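Side-chain contacts in sister chromatid cohesion protein (Chaetomium thermophilum, PDB 5T8V), which probably acts as a cohesin loader that associates with chromatin, the chain here being its helical-repeat C-terminal part: residues T106-G109 with Q115-E118; A171-T176 with E180-A185. All coordinates share one frame; numbering follows the deposited sequence.

Contact 1. Residues T106-G109 with Q115-E118; sequences TSWG and QWLE
W108 and W116 are the two residues that meet here, an indole pair joining the loop that follows helix 81-96 to the short helix 112-117 of this HEAT-repeat protein. The far corner of the W108 six-membered ring does the touching: CH2 comes within 3.5 Å of W116 CD1, and CZ3 lies 3.5 Å from W116 CB. Seen from W108, its partner sits at the ring edge, near the plane. The planes are inclined at 59°, an oblique pairing, with 5.2 Å between the W108 six-membered and W116 five-membered ring centroids. With CG anti to the carbonyl carbon (chi1 -85°), the W108 indole extends toward helix 112-117 and carries the contact over backbones whose CA atoms, W108 to W116, remain 10.0 Å apart. Replacing W108 with an alanine would probably open a gap beside W116 CB and CD1 and leave the loop held to the helix less firmly. Further out, W116 is buried, its side chain also touching V104 and L196 of helix 190-213. D112 OD1, at the start of helix 112-117, is hydrogen-bonded to G109 N. W116 NE1 donates to F102 O, which limits the rotation of the indole.

Contact 2. Residues A171-T176 with E180-A185; sequences AELRNT and EELFKA
An asparagine side chain lies over the face of a phenylalanine: N175 CB sits 4.0 Å from the F183 ring centroid and only 5° off the ring normal, a CH-pi contact. It lies in an interhelical turn, in which the chain leaves helix 149-172 at L173 and enters helix 180-187, within the helical-repeat fold. Beyond CB the N175 amide is inclined at 32° to the ring and lies over the CD1-CE1 side of the same face, ND2 standing 3.4 Å from F183 CD1. The inverse gamma turn centred on N175 and its CG, anti to the backbone N, place the side chain there. Its OD1 approaches the aliphatic part of E180, 3.6 Å from CG, while K184 CE passes near the amide; K184 NZ then forms a salt bridge with E180 OE1, one helical turn back, on the carboxylate's anti lone pair. On the buried side, L173 CD2 packs 3.7 Å from F183 CA and also meets L182 CG, so that leucine and phenylalanine pack together inside the turn. The CB of R174 is directed away from helix 180-187; its NH2 bonds to E235 O in another loop. Its NH1 turns back to its own segment, meeting A171 O in a nearly straight bond of 2.6 Å (172°) and L173 O, 3.0 Å away, from above the carbonyl plane.

Contact 1 precedes contact 2 along the chain, without overlap, their centres about 12 Å apart, near the N-terminal end of this elongated helical-repeat chain. They touch directly through L182: its CD2 is 3.6 Å from T106 O, and its CB is 3.6 Å from W108 O. L182 also meets V113 of helix 112-117, so it packs both on the loop 106-109 and on the helix that carries W116. Helix 120-136 and most of helix 149-172 separate the two contacts in sequence. Loop 106-109 and the turn after helix 149-172 are thus brought together around helix 180-187, linking connections between successive helices of the array.

Contact 1. Residues T106-G109 with Q115-E118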
ATOM      1  N   THR A 106     -20.703 -48.852  20.510  1.00 52.79           N
ATOM      2  CA  THR A 106     -20.192 -48.000  21.578  1.00 55.42           C
ATOM      3  C   THR A 106     -20.904 -48.268  22.896  1.00 58.99           C
ATOM      4  O   THR A 106     -20.301 -48.128  23.966  1.00 60.22           O
ATOM      5  CB  THR A 106     -20.339 -46.528  21.193  1.00 56.37           C
ATOM      6  OG1 THR A 106     -21.719 -46.233  20.939  1.00 59.07           O
ATOM      7  CG2 THR A 106     -19.517 -46.216  19.951  1.00 53.50           C
ATOM      8  N   SER A 107     -22.180 -48.654  22.841  1.00 58.05           N
ATOM      9  CA  SER A 107     -22.928 -48.949  24.057  1.00 58.95           C
ATOM     10  C   SER A 107     -22.370 -50.151  24.808  1.00 57.21           C
ATOM     11  O   SER A 107     -22.610 -50.275  26.013  1.00 59.26           O
ATOM     12  CB  SER A 107     -24.398 -49.199  23.717  1.00 61.50           C
ATOM     13  OG  SER A 107     -25.108 -49.650  24.856  1.00 64.36           O
ATOM     14  N   TRP A 108     -21.637 -51.031  24.129  1.00 48.05           N
ATOM     15  CA  TRP A 108     -21.183 -52.283  24.726  1.00 47.44           C
ATOM     16  C   TRP A 108     -20.459 -52.072  26.049  1.00 48.34           C
ATOM     17  O   TRP A 108     -19.900 -51.000  26.297  1.00 48.86           O
ATOM     18  CB  TRP A 108     -20.262 -53.030  23.751  1.00 44.77           C
ATOM     19  CG  TRP A 108     -20.988 -53.893  22.760  1.00 43.80           C
ATOM     20  CD1 TRP A 108     -22.340 -54.033  22.624  1.00 45.68           C
ATOM     21  CD2 TRP A 108     -20.397 -54.745  21.771  1.00 41.03           C
ATOM     22  NE1 TRP A 108     -22.625 -54.917  21.612  1.00 44.80           N
ATOM     23  CE2 TRP A 108     -21.450 -55.368  21.073  1.00 41.92           C
ATOM     24  CE3 TRP A 108     -19.079 -55.040  21.408  1.00 37.99           C
ATOM     25  CZ2 TRP A 108     -21.228 -56.268  20.034  1.00 40.25           C
ATOM     26  CZ3 TRP A 108     -18.860 -55.933  20.377  1.00 36.56           C
ATOM     27  CH2 TRP A 108     -19.930 -56.536  19.701  1.00 37.84           C
ATOM     28  N   GLY A 109     -20.474 -53.095  26.903  1.00 50.64           N
ATOM     29  CA  GLY A 109     -19.746 -53.084  28.146  1.00 52.81           C
ATOM     30  C   GLY A 109     -18.557 -54.026  28.121  1.00 52.62           C
ATOM     31  O   GLY A 109     -18.216 -54.626  27.100  1.00 51.45           O
ATOM     32  N   GLN A 115     -17.858 -61.788  24.612  1.00 49.96           N
ATOM     33  CA  GLN A 115     -18.644 -62.528  23.634  1.00 50.78           C
ATOM     34  C   GLN A 115     -18.235 -62.167  22.212  1.00 48.05           C
ATOM     35  O   GLN A 115     -18.347 -63.000  21.304  1.00 48.20           O
ATOM     36  CB  GLN A 115     -20.130 -62.253  23.855  1.00 54.92           C
ATOM     37  CG  GLN A 115     -21.049 -62.784  22.767  1.00 56.90           C
ATOM     38  CD  GLN A 115     -22.515 -62.641  23.129  1.00 61.27           C
ATOM     39  OE1 GLN A 115     -22.924 -62.961  24.248  1.00 64.99           O
ATOM     40  NE2 GLN A 115     -23.314 -62.150  22.188  1.00 60.94           N
ATOM     41  N   TRP A 116     -17.757 -60.939  22.003  1.00 38.42           N
ATOM     42  CA  TRP A 116     -17.288 -60.535  20.681  1.00 34.23           C
ATOM     43  C   TRP A 116     -15.969 -61.217  20.333  1.00 31.68           C
ATOM     44  O   TRP A 116     -15.747 -61.597  19.178  1.00 30.66           O
ATOM     45  CB  TRP A 116     -17.140 -59.015  20.636  1.00 33.71           C
ATOM     46  CG  TRP A 116     -16.657 -58.474  19.323  1.00 32.10           C
ATOM     47  CD1 TRP A 116     -17.378 -58.358  18.172  1.00 32.22           C
ATOM     48  CD2 TRP A 116     -15.351 -57.963  19.032  1.00 30.91           C
ATOM     49  NE1 TRP A 116     -16.601 -57.812  17.181  1.00 31.39           N
ATOM     50  CE2 TRP A 116     -15.352 -57.560  17.684  1.00 30.38           C
ATOM     51  CE3 TRP A 116     -14.181 -57.809  19.781  1.00 31.69           C
ATOM     52  CZ2 TRP A 116     -14.228 -57.015  17.067  1.00 29.54           C
ATOM     53  CZ3 TRP A 116     -13.067 -57.267  19.167  1.00 30.80           C
ATOM     54  CH2 TRP A 116     -13.099 -56.876  17.826  1.00 29.53           C
ATOM     55  N   LEU A 117     -15.090 -61.390  21.322  1.00 25.66           N
ATOM     56  CA  LEU A 117     -13.771 -61.964  21.086  1.00 24.90           C
ATOM     57  C   LEU A 117     -13.831 -63.421  20.652  1.00 24.92           C
ATOM     58  O   LEU A 117     -12.831 -63.944  20.150  1.00 24.23           O
ATOM     59  CB  LEU A 117     -12.917 -61.843  22.348  1.00 25.92           C
ATOM     60  CG  LEU A 117     -12.299 -60.468  22.601  1.00 25.76           C
ATOM     61  CD1 LEU A 117     -12.051 -60.248  24.079  1.00 27.45           C
ATOM     62  CD2 LEU A 117     -11.007 -60.334  21.827  1.00 24.56           C
ATOM     63  N   GLU A 118     -14.967 -64.090  20.838  1.00 40.77           N
ATOM     64  CA  GLU A 118     -15.088 -65.482  20.428  1.00 42.64           C
ATOM     65  C   GLU A 118     -15.323 -65.633  18.931  1.00 40.03           C
ATOM     66  O   GLU A 118     -15.162 -66.738  18.403  1.00 39.60           O
ATOM     67  CB  GLU A 118     -16.220 -66.153  21.207  1.00 46.48           C
ATOM     68  CG  GLU A 118     -16.043 -66.061  22.717  1.00 50.42           C
ATOM     69  CD  GLU A 118     -17.046 -66.901  23.481  1.00 56.01           C
ATOM     70  OE1 GLU A 118     -17.172 -66.703  24.708  1.00 57.97           O
ATOM     71  OE2 GLU A 118     -17.709 -67.758  22.857  1.00 58.44           O
TER

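Contact 2. Residues A171-T176 with E180-A185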
ATOM      1  N   ALA A 171     -11.131 -46.708  15.674  1.00 24.85           N
ATOM      2  CA  ALA A 171     -10.342 -45.490  15.536  1.00 25.85           C
ATOM      3  C   ALA A 171     -11.000 -44.323  16.258  1.00 27.86           C
ATOM      4  O   ALA A 171     -10.317 -43.511  16.893  1.00 29.21           O
ATOM      5  CB  ALA A 171     -10.144 -45.161  14.058  1.00 25.16           C
ATOM      6  N   GLU A 172     -12.330 -44.227  16.185  1.00 49.98           N
ATOM      7  CA  GLU A 172     -13.039 -43.086  16.752  1.00 53.30           C
ATOM      8  C   GLU A 172     -13.272 -43.209  18.251  1.00 54.08           C
ATOM      9  O   GLU A 172     -13.547 -42.195  18.903  1.00 56.77           O
ATOM     10  CB  GLU A 172     -14.385 -42.903  16.049  1.00 55.50           C
ATOM     11  CG  GLU A 172     -14.275 -42.636  14.557  1.00 57.91           C
ATOM     12  CD  GLU A 172     -15.609 -42.293  13.924  1.00 60.01           C
ATOM     13  OE1 GLU A 172     -16.607 -42.179  14.664  1.00 61.90           O
ATOM     14  OE2 GLU A 172     -15.657 -42.136  12.684  1.00 59.96           O
ATOM     15  N   LEU A 173     -13.170 -44.410  18.814  1.00 39.65           N
ATOM     16  CA  LEU A 173     -13.504 -44.612  20.218  1.00 40.66           C
ATOM     17  C   LEU A 173     -12.525 -43.871  21.117  1.00 42.85           C
ATOM     18  O   LEU A 173     -11.306 -43.993  20.962  1.00 42.39           O
ATOM     19  CB  LEU A 173     -13.497 -46.101  20.557  1.00 38.42           C
ATOM     20  CG  LEU A 173     -14.064 -46.442  21.935  1.00 39.30           C
ATOM     21  CD1 LEU A 173     -15.578 -46.302  21.932  1.00 39.88           C
ATOM     22  CD2 LEU A 173     -13.646 -47.841  22.359  1.00 38.90           C
ATOM     23  N   ARG A 174     -13.062 -43.114  22.070  1.00 43.30           N
ATOM     24  CA  ARG A 174     -12.270 -42.343  23.013  1.00 45.32           C
ATOM     25  C   ARG A 174     -12.583 -42.784  24.437  1.00 48.00           C
ATOM     26  O   ARG A 174     -13.476 -43.600  24.683  1.00 47.34           O
ATOM     27  CB  ARG A 174     -12.533 -40.842  22.852  1.00 46.74           C
ATOM     28  CG  ARG A 174     -12.158 -40.295  21.485  1.00 46.25           C
ATOM     29  CD  ARG A 174     -10.653 -40.347  21.250  1.00 45.64           C
ATOM     30  NE  ARG A 174     -10.293 -39.869  19.917  1.00 44.73           N
ATOM     31  CZ  ARG A 174     -10.246 -40.632  18.828  1.00 41.84           C
ATOM     32  NH1 ARG A 174     -10.535 -41.926  18.897  1.00 39.07           N
ATOM     33  NH2 ARG A 174      -9.910 -40.098  17.661  1.00 41.93           N
ATOM     34  N   ASN A 175     -11.828 -42.228  25.380  1.00 50.58           N
ATOM     35  CA  ASN A 175     -11.953 -42.592  26.791  1.00 53.45           C
ATOM     36  C   ASN A 175     -12.876 -41.600  27.495  1.00 58.24           C
ATOM     37  O   ASN A 175     -12.480 -40.834  28.375  1.00 60.42           O
ATOM     38  CB  ASN A 175     -10.573 -42.644  27.440  1.00 53.68           C
ATOM     39  CG  ASN A 175     -10.564 -43.447  28.722  1.00 53.94           C
ATOM     40  OD1 ASN A 175     -11.548 -43.472  29.460  1.00 55.07           O
ATOM     41  ND2 ASN A 175      -9.447 -44.114  28.990  1.00 53.00           N
ATOM     42  N   THR A 176     -14.139 -41.630  27.078  1.00 62.92           N
ATOM     43  CA  THR A 176     -15.174 -40.770  27.629  1.00 66.84           C
ATOM     44  C   THR A 176     -15.959 -41.521  28.697  1.00 69.87           C
ATOM     45  O   THR A 176     -16.085 -42.747  28.654  1.00 68.51           O
ATOM     46  CB  THR A 176     -16.125 -40.290  26.528  1.00 66.47           C
ATOM     47  OG1 THR A 176     -15.362 -39.748  25.442  1.00 65.25           O
ATOM     48  CG2 THR A 176     -17.074 -39.216  27.053  1.00 69.65           C
ATOM     49  N   GLU A 180     -16.256 -45.148  28.551  1.00 74.13           N
ATOM     50  CA  GLU A 180     -15.034 -45.487  29.276  1.00 71.25           C
ATOM     51  C   GLU A 180     -14.841 -46.999  29.359  1.00 66.38           C
ATOM     52  O   GLU A 180     -13.787 -47.532  28.979  1.00 63.79           O
ATOM     53  CB  GLU A 180     -15.100 -44.867  30.674  1.00 73.28           C
ATOM     54  CG  GLU A 180     -13.901 -45.135  31.563  1.00 75.10           C
ATOM     55  CD  GLU A 180     -14.092 -44.593  32.970  1.00 79.24           C
ATOM     56  OE1 GLU A 180     -13.123 -44.627  33.759  1.00 81.87           O
ATOM     57  OE2 GLU A 180     -15.211 -44.130  33.285  1.00 80.79           O
ATOM     58  N   GLU A 181     -15.861 -47.707  29.849  1.00 63.02           N
ATOM     59  CA  GLU A 181     -15.734 -49.138  30.103  1.00 60.72           C
ATOM     60  C   GLU A 181     -15.317 -49.887  28.843  1.00 56.72           C
ATOM     61  O   GLU A 181     -14.391 -50.707  28.871  1.00 55.71           O
ATOM     62  CB  GLU A 181     -17.057 -49.684  30.643  1.00 61.57           C
ATOM     63  CG  GLU A 181     -16.960 -51.081  31.232  1.00 61.43           C
ATOM     64  CD  GLU A 181     -18.303 -51.607  31.701  1.00 62.69           C
ATOM     65  OE1 GLU A 181     -19.312 -50.885  31.547  1.00 63.37           O
ATOM     66  OE2 GLU A 181     -18.350 -52.742  32.222  1.00 62.59           O
ATOM     67  N   LEU A 182     -15.992 -49.619  27.724  1.00 47.44           N
ATOM     68  CA  LEU A 182     -15.643 -50.285  26.473  1.00 43.22           C
ATOM     69  C   LEU A 182     -14.206 -49.977  26.068  1.00 39.77           C
ATOM     70  O   LEU A 182     -13.462 -50.875  25.648  1.00 37.05           O
ATOM     71  CB  LEU A 182     -16.615 -49.864  25.370  1.00 43.22           C
ATOM     72  CG  LEU A 182     -16.298 -50.359  23.958  1.00 41.58           C
ATOM     73  CD1 LEU A 182     -16.135 -51.871  23.931  1.00 40.90           C
ATOM     74  CD2 LEU A 182     -17.387 -49.923  22.991  1.00 41.90           C
ATOM     75  N   PHE A 183     -13.799 -48.711  26.188  1.00 35.12           N
ATOM     76  CA  PHE A 183     -12.434 -48.333  25.837  1.00 34.46           C
ATOM     77  C   PHE A 183     -11.423 -49.170  26.608  1.00 34.58           C
ATOM     78  O   PHE A 183     -10.506 -49.756  26.021  1.00 33.13           O
ATOM     79  CB  PHE A 183     -12.214 -46.843  26.106  1.00 36.16           C
ATOM     80  CG  PHE A 183     -10.827 -46.365  25.777  1.00 35.87           C
ATOM     81  CD1 PHE A 183      -9.777 -46.577  26.655  1.00 36.78           C
ATOM     82  CD2 PHE A 183     -10.575 -45.697  24.592  1.00 34.93           C
ATOM     83  CE1 PHE A 183      -8.503 -46.142  26.355  1.00 36.78           C
ATOM     84  CE2 PHE A 183      -9.299 -45.256  24.287  1.00 34.89           C
ATOM     85  CZ  PHE A 183      -8.263 -45.479  25.171  1.00 35.84           C
ATOM     86  N   LYS A 184     -11.573 -49.241  27.932  1.00 51.55           N
ATOM     87  CA  LYS A 184     -10.598 -49.990  28.719  1.00 54.06           C
ATOM     88  C   LYS A 184     -10.697 -51.487  28.450  1.00 49.97           C
ATOM     89  O   LYS A 184      -9.684 -52.198  28.501  1.00 49.60           O
ATOM     90  CB  LYS A 184     -10.783 -49.677  30.204  1.00 59.81           C
ATOM     91  CG  LYS A 184     -10.875 -48.178  30.470  1.00 64.52           C
ATOM     92  CD  LYS A 184     -10.477 -47.794  31.884  1.00 67.77           C
ATOM     93  CE  LYS A 184     -10.531 -46.281  32.056  1.00 70.25           C
ATOM     94  NZ  LYS A 184     -10.260 -45.836  33.450  1.00 73.56           N
ATOM     95  N   ALA A 185     -11.897 -51.975  28.132  1.00 35.01           N
ATOM     96  CA  ALA A 185     -12.070 -53.387  27.807  1.00 33.82           C
ATOM     97  C   ALA A 185     -11.274 -53.769  26.561  1.00 31.65           C
ATOM     98  O   ALA A 185     -10.493 -54.726  26.581  1.00 31.19           O
ATOM     99  CB  ALA A 185     -13.554 -53.695  27.619  1.00 33.88           C
TER